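Local structure of thioredoxin-like fold domain-containing protein (Enterococcus faecalis, 1Z6M) at residues V29-F34 with E51-S56; K67-E72 with A140-A145; H84-D87 with Q93-S96; I153-Y158 with E167-Y172. The protein is of unknown function but has a thioredoxin-like fold and a CxxC sequence at a helix start, consistent with a thiol-disulfide redox role. One frame throughout, in Å; residues are numbered along the deposited sequence.

Contact 1: residues V29-F34 with E51-S56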
# COMPACT_ATOMS: atom_id res chain seq x y z
N VAL A 29 -7.89 -8.61 -13.15
CA VAL A 29 -8.00 -7.26 -12.60
C VAL A 29 -6.77 -6.97 -11.76
O VAL A 29 -6.49 -7.67 -10.79
CB VAL A 29 -9.30 -7.07 -11.79
CG1 VAL A 29 -9.34 -5.68 -11.17
CG2 VAL A 29 -10.52 -7.31 -12.68
N LYS A 30 -6.02 -5.95 -12.17
CA LYS A 30 -4.81 -5.55 -11.46
C LYS A 30 -5.11 -4.31 -10.64
O LYS A 30 -5.48 -3.28 -11.18
CB LYS A 30 -3.68 -5.24 -12.45
CG LYS A 30 -3.35 -6.37 -13.45
CD LYS A 30 -2.99 -7.68 -12.75
CE LYS A 30 -2.44 -8.69 -13.74
NZ LYS A 30 -2.34 -10.03 -13.13
N MSE A 31 -4.98 -4.45 -9.32
CA MSE A 31 -5.28 -3.37 -8.39
C MSE A 31 -3.97 -2.82 -7.85
O MSE A 31 -3.28 -3.52 -7.12
CB MSE A 31 -6.16 -3.90 -7.25
CG MSE A 31 -6.55 -2.85 -6.21
SE MSE A 31 -7.73 -3.49 -4.93
CE MSE A 31 -9.11 -4.04 -6.01
N ILE A 32 -3.64 -1.59 -8.21
CA ILE A 32 -2.39 -0.96 -7.79
C ILE A 32 -2.66 -0.04 -6.61
O ILE A 32 -3.55 0.81 -6.67
CB ILE A 32 -1.76 -0.19 -8.98
CG1 ILE A 32 -1.25 -1.19 -10.04
CG2 ILE A 32 -0.63 0.72 -8.51
CD1 ILE A 32 -1.05 -0.59 -11.42
N GLU A 33 -1.91 -0.21 -5.53
CA GLU A 33 -2.17 0.52 -4.28
C GLU A 33 -0.91 1.21 -3.80
O GLU A 33 0.02 0.55 -3.32
CB GLU A 33 -2.67 -0.44 -3.19
CG GLU A 33 -3.83 -1.30 -3.66
CD GLU A 33 -4.30 -2.34 -2.67
OE1 GLU A 33 -4.31 -2.11 -1.43
OE2 GLU A 33 -4.71 -3.40 -3.16
N PHE A 34 -0.88 2.53 -3.91
CA PHE A 34 0.20 3.33 -3.32
C PHE A 34 -0.22 3.70 -1.91
O PHE A 34 -1.22 4.40 -1.71
CB PHE A 34 0.45 4.60 -4.14
CG PHE A 34 1.13 4.37 -5.46
CD1 PHE A 34 0.39 4.02 -6.59
CD2 PHE A 34 2.51 4.50 -5.58
CE1 PHE A 34 1.01 3.81 -7.82
CE2 PHE A 34 3.14 4.29 -6.79
CZ PHE A 34 2.40 3.94 -7.91
N GLU A 51 -12.32 -7.46 3.50
CA GLU A 51 -13.12 -8.65 3.17
C GLU A 51 -13.37 -8.79 1.67
O GLU A 51 -13.20 -9.89 1.10
CB GLU A 51 -14.44 -8.64 3.96
CG GLU A 51 -14.22 -8.90 5.44
CD GLU A 51 -15.38 -8.42 6.30
OE1 GLU A 51 -16.55 -8.50 5.86
OE2 GLU A 51 -15.11 -7.96 7.43
N LEU A 52 -13.77 -7.70 1.02
CA LEU A 52 -14.00 -7.75 -0.42
C LEU A 52 -12.74 -8.12 -1.17
O LEU A 52 -12.77 -8.95 -2.07
CB LEU A 52 -14.59 -6.44 -0.96
CG LEU A 52 -14.76 -6.36 -2.49
CD1 LEU A 52 -15.75 -7.39 -3.01
CD2 LEU A 52 -15.22 -4.98 -2.91
N LEU A 53 -11.61 -7.53 -0.80
CA LEU A 53 -10.37 -7.89 -1.48
C LEU A 53 -9.89 -9.32 -1.21
O LEU A 53 -9.38 -9.98 -2.11
CB LEU A 53 -9.27 -6.87 -1.18
CG LEU A 53 -9.59 -5.43 -1.60
CD1 LEU A 53 -8.38 -4.54 -1.35
CD2 LEU A 53 -10.03 -5.37 -3.06
N ALA A 54 -10.08 -9.80 0.01
CA ALA A 54 -9.68 -11.17 0.31
C ALA A 54 -10.46 -12.14 -0.57
O ALA A 54 -9.88 -13.06 -1.17
CB ALA A 54 -9.87 -11.48 1.77
N GLN A 55 -11.76 -11.92 -0.71
CA GLN A 55 -12.55 -12.80 -1.57
C GLN A 55 -12.17 -12.66 -3.04
O GLN A 55 -12.08 -13.66 -3.76
CB GLN A 55 -14.04 -12.55 -1.39
CG GLN A 55 -14.86 -13.47 -2.27
CD GLN A 55 -16.32 -13.46 -1.94
OE1 GLN A 55 -16.74 -12.95 -0.90
NE2 GLN A 55 -17.12 -14.06 -2.83
N SER A 56 -11.95 -11.42 -3.49
CA SER A 56 -11.60 -11.17 -4.90
C SER A 56 -10.26 -11.81 -5.27
O SER A 56 -10.08 -12.28 -6.39
CB SER A 56 -11.55 -9.67 -5.17
OG SER A 56 -12.77 -9.03 -4.89

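Contact 2: residues K67-E72 with A140-A145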
# COMPACT_ATOMS: atom_id res chain seq x y z
N LYS A 67 2.30 -0.99 -3.34
CA LYS A 67 3.49 -0.16 -3.51
C LYS A 67 3.68 0.68 -2.27
O LYS A 67 2.93 1.63 -2.04
CB LYS A 67 3.34 0.70 -4.77
CG LYS A 67 3.24 -0.19 -6.02
CD LYS A 67 3.00 0.61 -7.29
CE LYS A 67 2.76 -0.30 -8.49
NZ LYS A 67 4.02 -0.84 -9.11
N LEU A 68 4.68 0.31 -1.47
CA LEU A 68 4.94 0.99 -0.20
C LEU A 68 5.76 2.23 -0.49
O LEU A 68 6.95 2.15 -0.83
CB LEU A 68 5.61 0.04 0.79
CG LEU A 68 4.77 -1.21 1.12
CD1 LEU A 68 5.51 -2.07 2.12
CD2 LEU A 68 3.39 -0.86 1.66
N PHE A 69 5.08 3.37 -0.39
CA PHE A 69 5.59 4.67 -0.83
C PHE A 69 6.20 5.37 0.38
O PHE A 69 5.48 5.85 1.27
CB PHE A 69 4.38 5.44 -1.39
CG PHE A 69 4.68 6.72 -2.15
CD1 PHE A 69 5.96 7.24 -2.29
CD2 PHE A 69 3.61 7.43 -2.69
CE1 PHE A 69 6.16 8.44 -2.99
CE2 PHE A 69 3.80 8.61 -3.37
CZ PHE A 69 5.08 9.13 -3.52
N ASP A 70 7.54 5.40 0.44
CA ASP A 70 8.22 6.19 1.50
C ASP A 70 8.00 7.67 1.21
O ASP A 70 8.21 8.13 0.08
CB ASP A 70 9.73 5.94 1.66
CG ASP A 70 10.08 4.48 2.01
OD1 ASP A 70 9.18 3.59 2.12
OD2 ASP A 70 11.29 4.25 2.24
N LYS A 71 7.60 8.42 2.24
CA LYS A 71 7.17 9.80 2.05
C LYS A 71 7.99 10.74 2.91
O LYS A 71 8.61 10.31 3.88
CB LYS A 71 5.69 9.94 2.42
CG LYS A 71 4.71 9.21 1.51
CD LYS A 71 4.65 9.81 0.10
CE LYS A 71 3.99 11.17 0.07
NZ LYS A 71 4.37 11.86 -1.19
N GLU A 72 7.95 12.02 2.56
CA GLU A 72 8.76 13.06 3.19
C GLU A 72 8.16 13.63 4.47
O GLU A 72 8.90 14.06 5.38
CB GLU A 72 9.01 14.20 2.20
CG GLU A 72 9.87 13.79 1.01
CD GLU A 72 11.32 13.54 1.39
OE1 GLU A 72 12.04 14.51 1.67
OE2 GLU A 72 11.74 12.36 1.39
N ALA A 140 9.98 6.68 -7.80
CA ALA A 140 10.12 7.07 -9.20
C ALA A 140 8.83 6.84 -9.98
O ALA A 140 8.45 7.65 -10.81
CB ALA A 140 11.28 6.32 -9.84
N GLU A 141 8.15 5.73 -9.71
CA GLU A 141 6.89 5.40 -10.37
C GLU A 141 5.80 6.39 -9.98
O GLU A 141 5.08 6.90 -10.83
CB GLU A 141 6.49 3.96 -10.03
CG GLU A 141 5.24 3.48 -10.73
CD GLU A 141 4.80 2.10 -10.30
OE1 GLU A 141 5.60 1.35 -9.67
OE2 GLU A 141 3.65 1.73 -10.63
N ALA A 142 5.68 6.66 -8.68
CA ALA A 142 4.72 7.66 -8.21
C ALA A 142 5.00 9.00 -8.90
O ALA A 142 4.08 9.70 -9.35
CB ALA A 142 4.78 7.81 -6.70
N ASN A 143 6.28 9.35 -9.02
CA ASN A 143 6.62 10.60 -9.67
C ASN A 143 6.21 10.62 -11.14
O ASN A 143 5.65 11.60 -11.63
CB ASN A 143 8.11 10.88 -9.54
CG ASN A 143 8.49 12.19 -10.17
OD1 ASN A 143 8.09 13.25 -9.70
ND2 ASN A 143 9.23 12.13 -11.27
N ALA A 144 6.49 9.53 -11.85
CA ALA A 144 6.12 9.41 -13.27
C ALA A 144 4.63 9.57 -13.48
O ALA A 144 4.19 10.16 -14.46
CB ALA A 144 6.60 8.07 -13.84
N ALA A 145 3.85 9.04 -12.54
CA ALA A 145 2.40 9.04 -12.63
C ALA A 145 1.77 10.27 -11.98
O ALA A 145 0.55 10.44 -12.00
CB ALA A 145 1.84 7.76 -12.01

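Contact 3: residues H84-D87 with Q93-S96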
# COMPACT_ATOMS: atom_id res chain seq x y z
N HIS A 84 10.48 -1.01 5.54
CA HIS A 84 11.75 -1.69 5.32
C HIS A 84 11.86 -3.01 6.07
O HIS A 84 12.90 -3.68 5.99
CB HIS A 84 12.92 -0.75 5.65
CG HIS A 84 12.80 0.57 4.97
ND1 HIS A 84 13.33 1.73 5.49
CD2 HIS A 84 12.17 0.94 3.82
CE1 HIS A 84 13.05 2.74 4.69
NE2 HIS A 84 12.34 2.29 3.67
N TYR A 85 10.79 -3.38 6.79
CA TYR A 85 10.69 -4.65 7.51
C TYR A 85 9.77 -5.64 6.80
O TYR A 85 9.40 -6.67 7.36
CB TYR A 85 10.23 -4.41 8.97
CG TYR A 85 11.32 -3.79 9.81
CD1 TYR A 85 11.57 -2.42 9.78
CD2 TYR A 85 12.12 -4.58 10.63
CE1 TYR A 85 12.59 -1.85 10.54
CE2 TYR A 85 13.13 -4.03 11.39
CZ TYR A 85 13.37 -2.67 11.34
OH TYR A 85 14.38 -2.11 12.09
N ILE A 86 9.42 -5.32 5.56
CA ILE A 86 8.53 -6.14 4.76
C ILE A 86 9.32 -7.18 4.00
O ILE A 86 10.27 -6.85 3.27
CB ILE A 86 7.65 -5.25 3.82
CG1 ILE A 86 6.62 -4.48 4.66
CG2 ILE A 86 6.99 -6.08 2.72
CD1 ILE A 86 5.51 -5.33 5.27
N ASP A 87 8.92 -8.43 4.19
CA ASP A 87 9.58 -9.57 3.57
C ASP A 87 8.96 -9.84 2.22
O ASP A 87 7.96 -10.56 2.12
CB ASP A 87 9.46 -10.80 4.46
CG ASP A 87 10.23 -11.99 3.92
OD1 ASP A 87 10.83 -11.88 2.82
OD2 ASP A 87 10.24 -13.05 4.59
N GLN A 93 2.81 -13.65 4.14
CA GLN A 93 3.33 -13.22 5.43
C GLN A 93 3.49 -11.70 5.48
O GLN A 93 3.26 -11.08 6.52
CB GLN A 93 4.64 -13.94 5.76
CG GLN A 93 4.46 -15.42 6.10
CD GLN A 93 5.75 -16.23 6.03
OE1 GLN A 93 6.85 -15.70 6.20
NE2 GLN A 93 5.62 -17.52 5.76
N ALA A 94 3.87 -11.10 4.35
CA ALA A 94 4.01 -9.64 4.25
C ALA A 94 2.66 -8.94 4.42
O ALA A 94 2.58 -7.91 5.09
CB ALA A 94 4.65 -9.25 2.94
N LEU A 95 1.61 -9.50 3.82
CA LEU A 95 0.28 -8.93 3.98
C LEU A 95 -0.14 -9.00 5.45
O LEU A 95 -0.71 -8.05 5.99
CB LEU A 95 -0.74 -9.61 3.06
CG LEU A 95 -2.16 -9.05 3.09
CD1 LEU A 95 -2.21 -7.56 2.77
CD2 LEU A 95 -3.03 -9.84 2.13
N SER A 96 0.16 -10.12 6.10
CA SER A 96 -0.14 -10.28 7.52
C SER A 96 0.59 -9.22 8.34
O SER A 96 0.03 -8.63 9.26
CB SER A 96 0.25 -11.68 8.01
OG SER A 96 0.05 -11.81 9.41

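Contact 4: residues I153-Y158 with E167-Y172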
# COMPACT_ATOMS: atom_id res chain seq x y z
N ILE A 153 -5.31 4.46 -5.18
CA ILE A 153 -5.63 3.13 -5.67
C ILE A 153 -6.03 3.26 -7.12
O ILE A 153 -6.80 4.16 -7.46
CB ILE A 153 -6.78 2.44 -4.86
CG1 ILE A 153 -6.64 2.67 -3.34
CG2 ILE A 153 -6.89 0.95 -5.24
CD1 ILE A 153 -5.39 2.14 -2.70
N ILE A 154 -5.52 2.37 -7.96
CA ILE A 154 -5.75 2.47 -9.39
C ILE A 154 -6.14 1.10 -9.93
O ILE A 154 -5.45 0.10 -9.69
CB ILE A 154 -4.49 3.01 -10.13
CG1 ILE A 154 -4.15 4.42 -9.65
CG2 ILE A 154 -4.71 3.01 -11.64
CD1 ILE A 154 -2.83 4.93 -10.17
N ILE A 155 -7.25 1.07 -10.66
CA ILE A 155 -7.64 -0.11 -11.42
C ILE A 155 -7.86 0.41 -12.83
O ILE A 155 -8.85 1.12 -13.09
CB ILE A 155 -8.94 -0.76 -10.90
CG1 ILE A 155 -8.78 -1.20 -9.44
CG2 ILE A 155 -9.33 -1.96 -11.80
CD1 ILE A 155 -10.06 -1.64 -8.76
N GLY A 156 -6.93 0.10 -13.73
CA GLY A 156 -7.01 0.62 -15.10
C GLY A 156 -7.02 2.14 -15.10
O GLY A 156 -6.10 2.76 -14.57
N GLU A 157 -8.05 2.73 -15.68
CA GLU A 157 -8.18 4.20 -15.70
C GLU A 157 -8.81 4.77 -14.43
O GLU A 157 -8.81 5.96 -14.26
CB GLU A 157 -8.94 4.69 -16.94
CG GLU A 157 -8.12 4.73 -18.23
CD GLU A 157 -7.13 5.91 -18.33
OE1 GLU A 157 -6.69 6.22 -19.46
OE2 GLU A 157 -6.76 6.53 -17.30
N TYR A 158 -9.34 3.92 -13.57
CA TYR A 158 -10.06 4.34 -12.38
C TYR A 158 -9.10 4.62 -11.23
O TYR A 158 -8.31 3.75 -10.85
CB TYR A 158 -11.10 3.28 -11.99
CG TYR A 158 -12.09 3.07 -13.10
CD1 TYR A 158 -11.99 1.97 -13.95
CD2 TYR A 158 -13.11 3.99 -13.32
CE1 TYR A 158 -12.90 1.79 -15.00
CE2 TYR A 158 -14.03 3.82 -14.36
CZ TYR A 158 -13.91 2.71 -15.19
OH TYR A 158 -14.80 2.52 -16.23
N GLU A 167 -19.50 -0.65 -2.55
CA GLU A 167 -20.25 -0.76 -3.80
C GLU A 167 -19.50 -0.19 -4.99
O GLU A 167 -19.47 -0.78 -6.05
CB GLU A 167 -21.63 -0.11 -3.70
CG GLU A 167 -22.48 -0.35 -4.95
CD GLU A 167 -23.66 0.59 -5.11
OE1 GLU A 167 -23.53 1.80 -4.84
OE2 GLU A 167 -24.72 0.11 -5.54
N GLU A 168 -18.89 0.96 -4.80
CA GLU A 168 -18.08 1.57 -5.86
C GLU A 168 -16.90 0.67 -6.20
O GLU A 168 -16.57 0.48 -7.37
CB GLU A 168 -17.60 2.95 -5.46
CG GLU A 168 -18.69 4.01 -5.49
CD GLU A 168 -18.29 5.32 -4.82
OE1 GLU A 168 -17.20 5.40 -4.21
OE2 GLU A 168 -19.08 6.27 -4.91
N LEU A 169 -16.27 0.10 -5.17
CA LEU A 169 -15.11 -0.76 -5.36
C LEU A 169 -15.49 -2.01 -6.16
O LEU A 169 -14.80 -2.38 -7.11
CB LEU A 169 -14.48 -1.12 -4.02
CG LEU A 169 -13.22 -1.98 -4.04
CD1 LEU A 169 -12.13 -1.41 -4.95
CD2 LEU A 169 -12.71 -2.15 -2.61
N ARG A 170 -16.58 -2.66 -5.78
CA ARG A 170 -17.14 -3.73 -6.58
C ARG A 170 -17.33 -3.30 -8.03
O ARG A 170 -16.96 -4.02 -8.93
CB ARG A 170 -18.51 -4.14 -6.05
CG ARG A 170 -18.51 -4.95 -4.82
CD ARG A 170 -19.92 -5.51 -4.52
NE ARG A 170 -20.66 -4.66 -3.60
CZ ARG A 170 -21.77 -3.99 -3.88
NH1 ARG A 170 -22.34 -4.02 -5.07
NH2 ARG A 170 -22.31 -3.25 -2.92
N GLY A 171 -17.90 -2.12 -8.22
CA GLY A 171 -18.13 -1.58 -9.56
C GLY A 171 -16.83 -1.50 -10.35
O GLY A 171 -16.78 -1.94 -11.50
N TYR A 172 -15.78 -0.95 -9.74
CA TYR A 172 -14.49 -0.83 -10.43
C TYR A 172 -13.87 -2.19 -10.77
O TYR A 172 -13.27 -2.36 -11.82
CB TYR A 172 -13.47 -0.03 -9.61
CG TYR A 172 -13.82 1.41 -9.33
CD1 TYR A 172 -14.26 2.27 -10.35
CD2 TYR A 172 -13.68 1.93 -8.05
CE1 TYR A 172 -14.57 3.61 -10.07
CE2 TYR A 172 -13.98 3.25 -7.77
CZ TYR A 172 -14.42 4.08 -8.77
OH TYR A 172 -14.71 5.40 -8.48

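Contact 1: residues V29-F34 with E51-S56
Met31 and Leu53 make nearly all of this small contact, which is apolar and buried. Met31 is modelled as selenomethionine. Its CG lies anti to the backbone N (chi1 -180°) and the chain runs straight out from the sheet to the selenium. It then bends at the last torsion, which lays the terminal methyl against the leucine. CE sits 3.4 Å from Leu53 CD2, a tight fit for two methyl carbons. The selenium touches both branches: Met31 SE is 3.5 Å from Leu53 CD2 and 3.8 Å from Leu53 CD1. The two side chains pass each other at a slant. Ile153, Ile155 and Ile173 also border Met31.

The segments belong to strand 29-35 and helix 40-58, the first two elements of a beta-alpha-beta unit completed by strand 62-68. Such a unit is a basic part of the thioredoxin fold. The contact packs the helix on one face of the central sheet.

The polar groups bond elsewhere than across the contact. Glu33 brings only a loose touch, with OE2 4.2 Å from Leu53 CD1. Its carboxylate is buried but well supplied: OE2 forms a salt bridge with Arg64 NE, and OE1 accepts a hydrogen bond from Trp45 NE1. The two partners hold both oxygens and fix the rotation of the group. On the helix, Ser56 OG bonds back to Leu52 O at 2.8 Å, from above the carbonyl plane. Leu52 O also takes the routine helical bond from Ser56 N at 3.0 Å, which gives that oxygen two donors.

Contact 2: residues K67-E72 with A140-A145
Lys67 and Glu141 form a buried salt bridge between the end of strand 62-68 and helix 132-145. Lys67 NZ gives a hydrogen bond of 2.8 Å to Glu141 OE1, on the syn lone pair of that oxygen. A second, weak bond runs from Lys67 NZ to Glu141 OE2 at 3.0 Å. The ammonium therefore sits across the mouth of the carboxylate. The lysine chain is extended until its last torsion (chi4 -81°), where it bends to bring NZ in. The two side chains meet at about a right angle.

The N-terminal part of the chain adds to this site. Lys67 NZ also bonds to the carbonyl oxygens of Asn15 and Thr18, and Glu141 OE2 accepts from Asn15 N. These bonds help to satisfy a charge pair that lies out of solvent.

Next to it, Ala142 sets its methyl over one face of the Phe69 ring in a CH-pi contact. Ala142 CB is 3.9 Å from the ring centroid, 30° off the normal. It comes closest to Phe69 CZ, at 3.5 Å. On the opposite face, Lys71 CD lies over the ring centre, so the ring is sandwiched.

Sixty-seven residues, largely helical, separate the two segments. The contact sets helix 132-145, which leads on to strand 152-155, against the end of strand 62-68 and the loop after it. The helices between them are consistent with the helical insertion of DsbA-like thioredoxin folds.

Contact 3: residues H84-D87 with Q93-S96
Ile86 and Ala94 form the apolar part of the contact. Ile86 CG2 lies 3.9 Å from Ala94 CB, methyl against methyl. The other branch reaches along the helix: Ile86 CD1 comes to 3.9 Å from Ala94 O. With CG1 anti to the carbonyl carbon (chi1 -71°), CG2 falls beside that carbon; the bend at chi2 (-70°) then swings CD1 toward Ala94 O. Leu68 of the sheet, together with Leu98 and Met101 from later in helix 91-103, also packs on Ile86.

The backbone contributes as well. Asp87 O stands 3.7 Å from Ala94 CB, in plain van der Waals contact. The CA atoms of Asp87 and Ala94 are 5.6 Å apart, since only a small methyl lies between the two backbones.

The carboxylate of Asp87 does not bond across the contact. Its OD1 is hydrogen-bonded to Ser89 OG, in the loop that leads into helix 91-103.

The contact thus folds the link between helices 77-83 and 91-103 back against the first turns of the second helix. Between the segments it is van der Waals packing; the one small methyl lets the backbone at Asp87 come near the helix.

Contact 4: residues I153-Y158 with E167-Y172
Tyr158 and Tyr172 have nearly the same first torsion (chi1 -60° and -63°), with CG anti to the carbonyl carbon in both. With these torsions the two side chains meet where helix 166-173 faces the hairpin. Their planes are inclined at 35° and the ring centroids are 5.2 Å apart, an oblique pairing. The touching carbons are Tyr158 CD2 and Tyr172 CE1, at 3.6 Å, and Tyr172 CD1 comes equally near Tyr158 CG. Tyr172 also stacks with the ring of Phe160, so it packs on two aromatic residues of strand 158-160.

Tyr158 is placed by a type II' turn from Ile155 to Tyr158. The turn is closed by two backbone bonds, Ile155 N to Tyr158 O and Tyr158 N to Ile155 O, both 2.9 Å. Gly156 takes its positive-phi position. The turn joins strands 152-155 and 158-160 in a tight beta-hairpin at one edge of the sheet. In a thioredoxin fold the chain then passes into the C-terminal helix, which packs back on the hairpin.

Deeper in, Ile155 supplies the aliphatic part. Its CD1 rests 3.9 Å from Tyr172 CB and, more loosely, 4.3 Å from Leu169 CD1. Val29 of the neighbouring strand also touches Ile155, while Leu169 continues toward Leu52 and Trp45 of helix 40-58.

Overall arrangement
Contacts 1 and 4 share one core, their centres about 9 Å apart: Met31 CE lies 3.8 Å from Ile155 CD1, and Leu52 CD2 lies 3.8 Å from Leu169 CG. Ile32 O probably accepts from Ile154 N (2.8 Å), which ties contact 1 to contact 4; Glu33 O probably accepts from Lys67 N (2.8 Å), which ties it to contact 2. Contact 3 is nested within the loop closed by contact 2, and Asp70 OD2 probably bonds to His84 NE2 (2.6 Å). Contacts 3 and 4 are farthest apart, about 25 Å between centres. The CxxC of Cys39 and Cys42, a possible redox site, starts the helix of contact 1; Phe69 of contact 2 lies near it without touching.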